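Local structure of fructooligosaccharide ABC transporter substrate-binding protein FusA (Streptococcus pneumoniae, 5G5Y) at residues T269-K272 and N273-T276; L479-K482 and Q483-D487; A328-P332 and L333-Q337; G457-D460 and T461-D465. The protein binds short- and long-chain fructooligosaccharides, preferring tetrasaccharides and larger, and supplies them to the FusBC-MsmK ABC transporter for import. All blocks are in the same frame, centred on the assembly; numbering follows the deposited sequence.

Contact 1: T269-K272 and N273-T276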
loop_
_atom_site.group_PDB
_atom_site.type_symbol
_atom_site.label_atom_id
_atom_site.label_comp_id
_atom_site.label_asym_id
_atom_site.label_seq_id
_atom_site.Cartn_x
_atom_site.Cartn_y
_atom_site.Cartn_z
ATOM N N THR A 269 -8.623 -9.068 -6.756
ATOM C CA THR A 269 -7.466 -9.281 -5.893
ATOM C C THR A 269 -6.299 -8.453 -6.373
ATOM O O THR A 269 -6.358 -7.848 -7.430
ATOM C CB THR A 269 -7.064 -10.797 -5.784
ATOM O OG1 THR A 269 -6.217 -10.959 -4.652
ATOM C CG2 THR A 269 -6.435 -11.287 -7.030
ATOM N N TRP A 270 -5.255 -8.385 -5.569
ATOM C CA TRP A 270 -4.042 -7.679 -5.968
ATOM C C TRP A 270 -3.344 -8.328 -7.144
ATOM O O TRP A 270 -3.007 -7.670 -8.139
ATOM C CB TRP A 270 -3.118 -7.567 -4.791
ATOM C CG TRP A 270 -1.810 -6.859 -5.028
ATOM C CD1 TRP A 270 -0.640 -7.442 -5.405
ATOM C CD2 TRP A 270 -1.525 -5.462 -4.840
ATOM N NE1 TRP A 270 0.365 -6.495 -5.482
ATOM C CE2 TRP A 270 -0.149 -5.274 -5.139
ATOM C CE3 TRP A 270 -2.287 -4.365 -4.467
ATOM C CZ2 TRP A 270 0.467 -4.042 -5.058
ATOM C CZ3 TRP A 270 -1.672 -3.121 -4.374
ATOM C CH2 TRP A 270 -0.300 -2.964 -4.681
ATOM N N ASP A 271 -3.149 -9.630 -7.033
ATOM C CA ASP A 271 -2.423 -10.400 -8.038
ATOM C C ASP A 271 -3.096 -11.732 -8.128
ATOM O O ASP A 271 -3.178 -12.416 -7.116
ATOM C CB ASP A 271 -0.957 -10.505 -7.578
ATOM C CG ASP A 271 -0.061 -11.323 -8.511
ATOM O OD1 ASP A 271 -0.532 -12.158 -9.326
ATOM O OD2 ASP A 271 1.183 -11.117 -8.399
ATOM N N LYS A 272 -3.543 -12.088 -9.335
ATOM C CA LYS A 272 -4.286 -13.349 -9.601
ATOM C C LYS A 272 -3.503 -14.598 -9.134
ATOM O O LYS A 272 -4.092 -15.623 -8.717
ATOM C CB LYS A 272 -4.616 -13.476 -11.100
ATOM C CG LYS A 272 -3.418 -13.747 -12.017
ATOM C CD LYS A 272 -3.832 -13.956 -13.456
ATOM C CE LYS A 272 -2.640 -14.508 -14.257
ATOM N NZ LYS A 272 -2.867 -14.496 -15.707
ATOM N N ASN A 273 -2.175 -14.485 -9.131
ATOM C CA ASN A 273 -1.317 -15.602 -8.705
ATOM C C ASN A 273 -1.621 -16.102 -7.282
ATOM O O ASN A 273 -1.492 -17.301 -7.006
ATOM C CB ASN A 273 0.169 -15.237 -8.896
ATOM C CG ASN A 273 0.559 -15.185 -10.374
ATOM O OD1 ASN A 273 0.843 -16.226 -10.973
ATOM N ND2 ASN A 273 0.567 -13.982 -10.982
ATOM N N ASN A 274 -2.083 -15.207 -6.404
ATOM C CA ASN A 274 -2.429 -15.572 -5.051
ATOM C C ASN A 274 -3.816 -16.205 -4.897
ATOM O O ASN A 274 -4.164 -16.598 -3.786
ATOM C CB ASN A 274 -2.330 -14.361 -4.110
ATOM C CG ASN A 274 -0.973 -13.659 -4.196
ATOM O OD1 ASN A 274 -0.891 -12.428 -4.396
ATOM N ND2 ASN A 274 0.094 -14.436 -4.079
ATOM N N VAL A 275 -4.622 -16.231 -5.951
ATOM C CA VAL A 275 -6.015 -16.679 -5.837
ATOM C C VAL A 275 -6.275 -17.758 -6.844
ATOM O O VAL A 275 -6.535 -18.892 -6.431
ATOM C CB VAL A 275 -7.041 -15.525 -5.958
ATOM C CG1 VAL A 275 -8.475 -16.031 -5.820
ATOM C CG2 VAL A 275 -6.757 -14.499 -4.880
ATOM N N THR A 276 -6.226 -17.440 -8.140
ATOM C CA THR A 276 -6.486 -18.438 -9.179
ATOM C C THR A 276 -5.216 -19.131 -9.712
ATOM O O THR A 276 -5.314 -20.123 -10.423
ATOM C CB THR A 276 -7.306 -17.861 -10.328
ATOM O OG1 THR A 276 -6.692 -16.653 -10.828
ATOM C CG2 THR A 276 -8.746 -17.599 -9.830
HETATM O O HOH W 1 -3.524 -11.040 -4.401
#
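D271 and N273 form an Asx turn at the start of a short 3-10 turn, in the loop that leaves strand 264-269 and carries the substrate-binding residues W270 and N274. From CB, which lies 3.7 Å from OD1 of N274, the D271 side chain runs out with CG anti to its backbone N (chi1 178°), and this carries the carboxylate over to N273. There OD1 is gripped twice by one residue. The amide ND2 of N273 gives a 2.7 Å bond to the syn lone pair of D271 OD1, with the two flat groups turned almost perpendicular (81°). The backbone N of N273 reaches the same OD1 at 2.9 Å, from above the carboxylate plane. OD2 stays farther off, and W403 of helix 399-412 packs against both side chains. In the backbone, D271 O accepts N274 N, and K272 O accepts V275 N at 2.9 Å. Water 1 ties the turn to the strand end, donating to OG1 of T269 and to OD1 of N274 while accepting from N of D271. T269 OG1 also bonds E192. On the buried side, CG2 of V275 rests 3.6 Å from OG1 of T269.

Contact 2: L479-K482 and Q483-D487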
loop_
_atom_site.group_PDB
_atom_site.type_symbol
_atom_site.label_atom_id
_atom_site.label_comp_id
_atom_site.label_asym_id
_atom_site.label_seq_id
_atom_site.Cartn_x
_atom_site.Cartn_y
_atom_site.Cartn_z
ATOM N N LEU A 479 -14.079 16.618 5.864
ATOM C CA LEU A 479 -13.664 17.192 4.581
ATOM C C LEU A 479 -12.945 18.503 4.689
ATOM O O LEU A 479 -11.977 18.720 3.953
ATOM C CB LEU A 479 -14.833 17.336 3.616
ATOM C CG LEU A 479 -15.303 16.002 3.035
ATOM C CD1 LEU A 479 -16.627 16.211 2.307
ATOM C CD2 LEU A 479 -14.245 15.445 2.074
ATOM N N ALA A 480 -13.377 19.358 5.624
ATOM C CA ALA A 480 -12.689 20.621 5.830
ATOM C C ALA A 480 -11.278 20.371 6.336
ATOM O O ALA A 480 -10.357 21.059 5.922
ATOM C CB ALA A 480 -13.450 21.554 6.793
ATOM N N ILE A 481 -11.107 19.417 7.242
ATOM C CA ILE A 481 -9.770 19.065 7.717
ATOM C C ILE A 481 -8.883 18.541 6.565
ATOM O O ILE A 481 -7.736 18.992 6.395
ATOM C CB ILE A 481 -9.794 18.055 8.865
ATOM C CG1 ILE A 481 -10.390 18.728 10.117
ATOM C CG2 ILE A 481 -8.383 17.530 9.121
ATOM C CD1 ILE A 481 -10.934 17.746 11.117
ATOM N N LYS A 482 -9.429 17.624 5.783
ATOM C CA LYS A 482 -8.689 17.040 4.665
ATOM C C LYS A 482 -8.302 18.112 3.650
ATOM O O LYS A 482 -7.159 18.147 3.137
ATOM C CB LYS A 482 -9.487 15.901 4.031
ATOM C CG LYS A 482 -9.650 14.646 4.912
ATOM C CD LYS A 482 -8.394 13.797 4.937
ATOM C CE LYS A 482 -8.519 12.581 5.855
ATOM N NZ LYS A 482 -7.318 11.704 5.725
ATOM N N GLN A 483 -9.237 19.018 3.363
ATOM C CA GLN A 483 -8.970 20.098 2.424
ATOM C C GLN A 483 -7.917 21.041 2.970
ATOM O O GLN A 483 -7.084 21.516 2.224
ATOM C CB GLN A 483 -10.266 20.886 2.100
ATOM C CG GLN A 483 -10.133 21.873 0.986
ATOM C CD GLN A 483 -9.964 21.203 -0.358
ATOM O OE1 GLN A 483 -10.837 20.472 -0.794
ATOM N NE2 GLN A 483 -8.866 21.501 -1.050
ATOM N N LYS A 484 -7.962 21.338 4.273
ATOM C CA LYS A 484 -6.961 22.183 4.872
ATOM C C LYS A 484 -5.536 21.640 4.662
ATOM O O LYS A 484 -4.636 22.356 4.225
ATOM C CB LYS A 484 -7.268 22.379 6.364
ATOM C CG LYS A 484 -6.272 23.231 7.151
ATOM C CD LYS A 484 -6.683 23.326 8.624
ATOM C CE LYS A 484 -6.345 22.057 9.385
ATOM N NZ LYS A 484 -6.574 22.175 10.853
ATOM N N TYR A 485 -5.328 20.385 4.991
ATOM C CA TYR A 485 -4.014 19.790 4.796
ATOM C C TYR A 485 -3.609 19.666 3.319
ATOM O O TYR A 485 -2.429 19.818 3.001
ATOM C CB TYR A 485 -3.911 18.457 5.522
ATOM C CG TYR A 485 -3.790 18.645 7.006
ATOM C CD1 TYR A 485 -2.564 18.974 7.578
ATOM C CD2 TYR A 485 -4.906 18.543 7.841
ATOM C CE1 TYR A 485 -2.444 19.183 8.933
ATOM C CE2 TYR A 485 -4.791 18.734 9.204
ATOM C CZ TYR A 485 -3.558 19.077 9.744
ATOM O OH TYR A 485 -3.413 19.301 11.107
ATOM N N TYR A 486 -4.578 19.420 2.441
ATOM C CA TYR A 486 -4.309 19.369 1.000
ATOM C C TYR A 486 -3.781 20.711 0.499
ATOM O O TYR A 486 -2.742 20.777 -0.201
ATOM C CB TYR A 486 -5.544 18.934 0.207
ATOM C CG TYR A 486 -5.216 18.821 -1.256
ATOM C CD1 TYR A 486 -4.546 17.717 -1.730
ATOM C CD2 TYR A 486 -5.503 19.844 -2.162
ATOM C CE1 TYR A 486 -4.193 17.595 -3.059
ATOM C CE2 TYR A 486 -5.150 19.722 -3.529
ATOM C CZ TYR A 486 -4.476 18.579 -3.951
ATOM O OH TYR A 486 -4.045 18.344 -5.264
ATOM N N ASP A 487 -4.477 21.785 0.893
ATOM C CA ASP A 487 -4.067 23.124 0.497
ATOM C C ASP A 487 -2.688 23.445 1.064
ATOM O O ASP A 487 -1.859 23.974 0.340
ATOM C CB ASP A 487 -5.095 24.198 0.911
ATOM C CG ASP A 487 -6.472 24.003 0.238
ATOM O OD1 ASP A 487 -6.599 23.275 -0.785
ATOM O OD2 ASP A 487 -7.444 24.597 0.725
#
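The apolar part of this helix turn is the pair I481 and Y485, one turn apart, whose side chains run side by side in the same direction. CG2 of I481 lies at the edge of the tyrosine ring and in its plane, 3.8 Å from Y485 CE2. The Y485 ring leaves the helix with CG beside its backbone N (chi1 -74°), which also sets CD2 just 3.2 Å from the carbonyl O of I481. The backbone contribution is regular i to i+4 alpha-helical bonding: N of Q483, K484, Y485 and Y486 reach the O of L479, A480, I481 and K482 in turn, the straightest being Y485 N to I481 O at 170°. Among polar side chains, Q483 bends at chi2 (70°) and puts its NE2 2.9 Å from OD1 of D487, which it meets from above the carboxylate plane. The same amide also bonds G216 O and V218 N. K484 and Y485 share D431, through a salt bridge from NZ and a hydrogen bond from OH. This stretch of helix 475-492 thus lies against helix 429-455 through I481, K484 and Y485, and against strands 210-212 and 218-220 through L479 and Y486; L479 touches the calcium ligand F220.

Contact 3: A328-P332 and L333-Q337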
loop_
_atom_site.group_PDB
_atom_site.type_symbol
_atom_site.label_atom_id
_atom_site.label_comp_id
_atom_site.label_asym_id
_atom_site.label_seq_id
_atom_site.Cartn_x
_atom_site.Cartn_y
_atom_site.Cartn_z
ATOM N N ALA A 328 24.232 6.568 5.399
ATOM C CA ALA A 328 24.806 5.482 4.620
ATOM C C ALA A 328 23.669 4.543 4.135
ATOM O O ALA A 328 23.795 3.915 3.085
ATOM C CB ALA A 328 25.829 4.757 5.446
ATOM N N GLN A 329 22.552 4.492 4.875
ATOM C CA GLN A 329 21.421 3.631 4.501
ATOM C C GLN A 329 20.678 4.170 3.269
ATOM O O GLN A 329 20.049 3.383 2.558
ATOM C CB GLN A 329 20.438 3.419 5.626
ATOM C CG GLN A 329 21.060 3.150 6.989
ATOM C CD GLN A 329 22.166 2.097 6.954
ATOM O OE1 GLN A 329 21.979 1.008 6.423
ATOM N NE2 GLN A 329 23.342 2.438 7.494
ATOM N N TYR A 330 20.769 5.485 3.039
ATOM C CA TYR A 330 20.171 6.179 1.904
ATOM C C TYR A 330 21.038 6.232 0.640
ATOM O O TYR A 330 20.579 6.719 -0.386
ATOM C CB TYR A 330 19.757 7.604 2.315
ATOM C CG TYR A 330 18.543 7.647 3.180
ATOM C CD1 TYR A 330 17.269 7.347 2.658
ATOM C CD2 TYR A 330 18.631 7.995 4.516
ATOM C CE1 TYR A 330 16.137 7.378 3.464
ATOM C CE2 TYR A 330 17.492 8.062 5.333
ATOM C CZ TYR A 330 16.245 7.750 4.793
ATOM O OH TYR A 330 15.126 7.794 5.602
ATOM N N ALA A 331 22.293 5.745 0.694
ATOM C CA ALA A 331 23.042 5.485 -0.542
ATOM C C ALA A 331 22.219 4.478 -1.364
ATOM O O ALA A 331 21.742 3.475 -0.809
ATOM C CB ALA A 331 24.448 4.938 -0.245
ATOM N N PRO A 332 22.000 4.748 -2.657
ATOM C CA PRO A 332 21.083 3.918 -3.485
ATOM C C PRO A 332 21.312 2.387 -3.409
ATOM O O PRO A 332 20.366 1.627 -3.175
ATOM C CB PRO A 332 21.347 4.432 -4.893
ATOM C CG PRO A 332 21.698 5.864 -4.664
ATOM C CD PRO A 332 22.531 5.893 -3.426
ATOM N N LEU A 333 22.563 1.935 -3.575
ATOM C CA LEU A 333 22.840 0.472 -3.492
ATOM C C LEU A 333 22.547 -0.102 -2.104
ATOM O O LEU A 333 22.131 -1.266 -1.957
ATOM C CB LEU A 333 24.281 0.143 -3.883
ATOM C CG LEU A 333 24.547 -0.110 -5.375
ATOM C CD1 LEU A 333 26.062 -0.168 -5.575
ATOM C CD2 LEU A 333 23.922 -1.393 -5.900
ATOM N N GLN A 334 22.743 0.719 -1.080
ATOM C CA GLN A 334 22.491 0.294 0.258
ATOM C C GLN A 334 20.979 0.234 0.504
ATOM O O GLN A 334 20.517 -0.718 1.113
ATOM C CB GLN A 334 23.143 1.237 1.268
ATOM C CG GLN A 334 23.200 0.637 2.673
ATOM C CD GLN A 334 24.198 -0.508 2.775
ATOM O OE1 GLN A 334 25.357 -0.346 2.456
ATOM N NE2 GLN A 334 23.731 -1.673 3.167
ATOM N N SER A 335 20.238 1.280 0.103
ATOM C CA SER A 335 18.783 1.257 0.222
ATOM C C SER A 335 18.152 0.018 -0.428
ATOM O O SER A 335 17.263 -0.612 0.140
ATOM C CB SER A 335 18.165 2.530 -0.335
ATOM O OG SER A 335 18.430 3.627 0.489
ATOM N N VAL A 336 18.619 -0.331 -1.626
ATOM C CA VAL A 336 18.045 -1.431 -2.337
ATOM C C VAL A 336 18.269 -2.727 -1.536
ATOM O O VAL A 336 17.330 -3.469 -1.298
ATOM C CB VAL A 336 18.599 -1.539 -3.774
ATOM C CG1 VAL A 336 18.248 -2.860 -4.425
ATOM C CG2 VAL A 336 18.129 -0.346 -4.616
ATOM N N GLN A 337 19.501 -2.973 -1.099
ATOM C CA GLN A 337 19.793 -4.201 -0.336
ATOM C C GLN A 337 19.074 -4.223 1.002
ATOM O O GLN A 337 18.473 -5.254 1.384
ATOM C CB GLN A 337 21.292 -4.331 -0.104
ATOM C CG GLN A 337 22.091 -4.540 -1.356
ATOM C CD GLN A 337 23.568 -4.509 -1.063
ATOM O OE1 GLN A 337 24.098 -5.479 -0.563
ATOM N NE2 GLN A 337 24.229 -3.381 -1.367
HETATM O O HOH W 2 26.097 2.451 2.602
HETATM O O HOH W 3 18.612 5.854 -2.062
#
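With OG anti to its own carbonyl carbon (chi1 -71°), S335 turns its hydroxyl back along the chain to Q329, while CG of Q334 is trans to N (chi1 -166°) and the chain then bends at chi2 (70°) to lie beside Q329. S335 OG donates to the backbone O of Q329 at 2.6 Å, in the carbonyl plane and on a lone pair. The same hydroxyl oxygen is also bonded to A385 N, so this buried group works in two directions. Q334 lays its CB 3.3 Å from A328 O, and its CG follows alongside. Its OE1 is joined to A328 O by water 2, which donates to both, while its NE2 bonds N338. These contacts close a helix-to-helix junction: helix 319-329 ends in a weakly bonded stretch at about 328-329, and A331 takes the N-cap position of helix 332-340. P332 fills the first turn, where its lack of an N-H costs no helix bond. A331 O receives S335 N at 2.8 Å almost along the C=O axis, and P332 O receives V336 N at 3.0 Å. The methyl CG2 of V336 also nears P332 O, 3.3 Å away. The Y330 ring packs on N94, L95 and I98 of helix 93-101, and its OH bonds P120 O. Farther on, L333 O is met from opposite faces of its plane by N and NE2 of Q337.

Contact 4: G457-D460 and T461-D465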
loop_
_atom_site.group_PDB
_atom_site.type_symbol
_atom_site.label_atom_id
_atom_site.label_comp_id
_atom_site.label_asym_id
_atom_site.label_seq_id
_atom_site.Cartn_x
_atom_site.Cartn_y
_atom_site.Cartn_z
ATOM N N GLY A 457 -31.604 -4.308 -0.783
ATOM C CA GLY A 457 -32.093 -3.301 -1.707
ATOM C C GLY A 457 -32.441 -2.003 -0.998
ATOM O O GLY A 457 -31.889 -1.689 0.074
ATOM N N ASN A 458 -33.324 -1.227 -1.624
ATOM C CA ASN A 458 -33.957 0.002 -1.063
ATOM C C ASN A 458 -33.073 1.275 -1.028
ATOM O O ASN A 458 -33.394 2.224 -0.320
ATOM C CB ASN A 458 -34.573 -0.240 0.334
ATOM C CG ASN A 458 -35.690 0.766 0.691
ATOM O OD1 ASN A 458 -36.459 1.186 -0.161
ATOM N ND2 ASN A 458 -35.788 1.135 1.967
ATOM N N ILE A 459 -31.987 1.312 -1.783
ATOM C CA ILE A 459 -31.114 2.514 -1.772
ATOM C C ILE A 459 -31.844 3.817 -2.157
ATOM O O ILE A 459 -31.618 4.852 -1.521
ATOM C CB ILE A 459 -29.829 2.355 -2.632
ATOM C CG1 ILE A 459 -28.846 3.503 -2.322
ATOM C CG2 ILE A 459 -30.133 2.232 -4.124
ATOM C CD1 ILE A 459 -27.481 3.257 -2.963
ATOM N N ASP A 460 -32.728 3.772 -3.149
ATOM C CA ASP A 460 -33.381 5.020 -3.602
ATOM C C ASP A 460 -34.068 5.750 -2.443
ATOM O O ASP A 460 -33.901 6.953 -2.303
ATOM C CB ASP A 460 -34.394 4.815 -4.750
ATOM C CG ASP A 460 -33.734 4.463 -6.071
ATOM O OD1 ASP A 460 -32.533 4.753 -6.279
ATOM O OD2 ASP A 460 -34.429 3.870 -6.927
ATOM N N THR A 461 -34.765 5.019 -1.580
ATOM C CA THR A 461 -35.516 5.653 -0.502
ATOM C C THR A 461 -34.646 6.034 0.691
ATOM O O THR A 461 -34.934 7.012 1.386
ATOM C CB THR A 461 -36.730 4.778 -0.100
ATOM O OG1 THR A 461 -37.533 4.633 -1.273
ATOM C CG2 THR A 461 -37.556 5.435 0.970
ATOM N N GLU A 462 -33.563 5.291 0.901
ATOM C CA GLU A 462 -32.736 5.440 2.080
ATOM C C GLU A 462 -31.566 6.413 1.873
ATOM O O GLU A 462 -30.926 6.803 2.858
ATOM C CB GLU A 462 -32.162 4.068 2.474
ATOM C CG GLU A 462 -33.221 3.106 2.975
ATOM C CD GLU A 462 -32.678 1.774 3.473
ATOM O OE1 GLU A 462 -31.432 1.614 3.635
ATOM O OE2 GLU A 462 -33.534 0.901 3.769
ATOM N N TRP A 463 -31.305 6.779 0.615
ATOM C CA TRP A 463 -30.110 7.561 0.263
ATOM C C TRP A 463 -30.019 8.899 0.991
ATOM O O TRP A 463 -28.973 9.214 1.587
ATOM C CB TRP A 463 -30.015 7.724 -1.255
ATOM C CG TRP A 463 -28.791 8.473 -1.740
ATOM C CD1 TRP A 463 -28.752 9.736 -2.241
ATOM C CD2 TRP A 463 -27.453 7.973 -1.783
ATOM N NE1 TRP A 463 -27.452 10.063 -2.589
ATOM C CE2 TRP A 463 -26.641 8.995 -2.319
ATOM C CE3 TRP A 463 -26.857 6.748 -1.419
ATOM C CZ2 TRP A 463 -25.268 8.835 -2.495
ATOM C CZ3 TRP A 463 -25.501 6.585 -1.608
ATOM C CH2 TRP A 463 -24.718 7.625 -2.144
ATOM N N ASP A 464 -31.101 9.677 0.963
ATOM C CA ASP A 464 -31.086 11.024 1.570
ATOM C C ASP A 464 -30.845 10.960 3.081
ATOM O O ASP A 464 -30.008 11.722 3.611
ATOM C CB ASP A 464 -32.353 11.838 1.229
ATOM C CG ASP A 464 -32.336 12.413 -0.183
ATOM O OD1 ASP A 464 -31.308 12.317 -0.904
ATOM O OD2 ASP A 464 -33.372 12.989 -0.584
ATOM N N ASP A 465 -31.490 10.024 3.774
ATOM C CA ASP A 465 -31.241 9.903 5.231
ATOM C C ASP A 465 -29.814 9.426 5.550
ATOM O O ASP A 465 -29.241 9.766 6.585
ATOM C CB ASP A 465 -32.211 8.943 5.918
ATOM C CG ASP A 465 -33.609 9.537 6.117
ATOM O OD1 ASP A 465 -33.809 10.737 5.933
ATOM O OD2 ASP A 465 -34.520 8.771 6.471
HETATM O O HOH W 4 -36.164 2.451 -2.448
HETATM O O HOH W 5 -38.974 2.154 -0.048
HETATM O O HOH W 6 -33.480 9.158 -0.713
#
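OD1 of N458 is gripped by two waters, water 4 at 2.6 Å and water 5 at 2.7 Å, and each of them also bonds OG1 of T461, so the two side chains are joined by a double water bridge. The other end of the N458 amide works on the next turn: ND2 donates to OE2 of E462 at 2.9 Å, meeting it on the anti side, out of the carboxylate plane, with the amide and carboxylate planes nearly at right angles (87°). The first torsion of N458 (chi1 -157°) swings CG to the far side of CA from N, and this reach takes the amide to both partners rather than to a capping bond, although N458 holds the N-cap position of helix 459-472. G457, with positive phi, leaves helix 429-455 just before. The opening turn is loosely bonded: N458 O and I459 O receive weak bonds from T461, E462 and W463. Water 6 then stands in at a kink, donating to D460 O at 2.8 Å and accepting from D464 N at 3.0 Å. On the buried side I459 and W463 run side by side, CD1 of I459 lying 3.9 Å from CE3 of the indole, over helix 225-239. K228 of that helix makes a cation-pi contact with W463, and D460 pairs with K232. OE1 of E462 bonds K449 and W453, both on helix 429-455. With ND2 of N458 on the other oxygen, the E462 carboxylate has donors at both ends, an arrangement that would be expected to favour its ionised form.

Contact 1 carries two substrate-binding residues itself, whereas contact 3 lies beside a third: the side chain of V336 is about 4 Å from that of W340. The centres of these two contacts are about 31 Å apart, and the substrate-binding residues in or beside them are consistent with an extended site for long oligosaccharides. Contacts 4 and 2 lie on consecutive helices, 459-472 and 475-492, with nearest atoms about 12 Å apart, and both approach the calcium site of D219, F220, D223 and N224: the side chain of L479 is about 6 Å and that of W463 about 8 Å from a bound calcium ion. Contact 4 is farthest from contact 3, 54 Å between centres, across the centre of the chain.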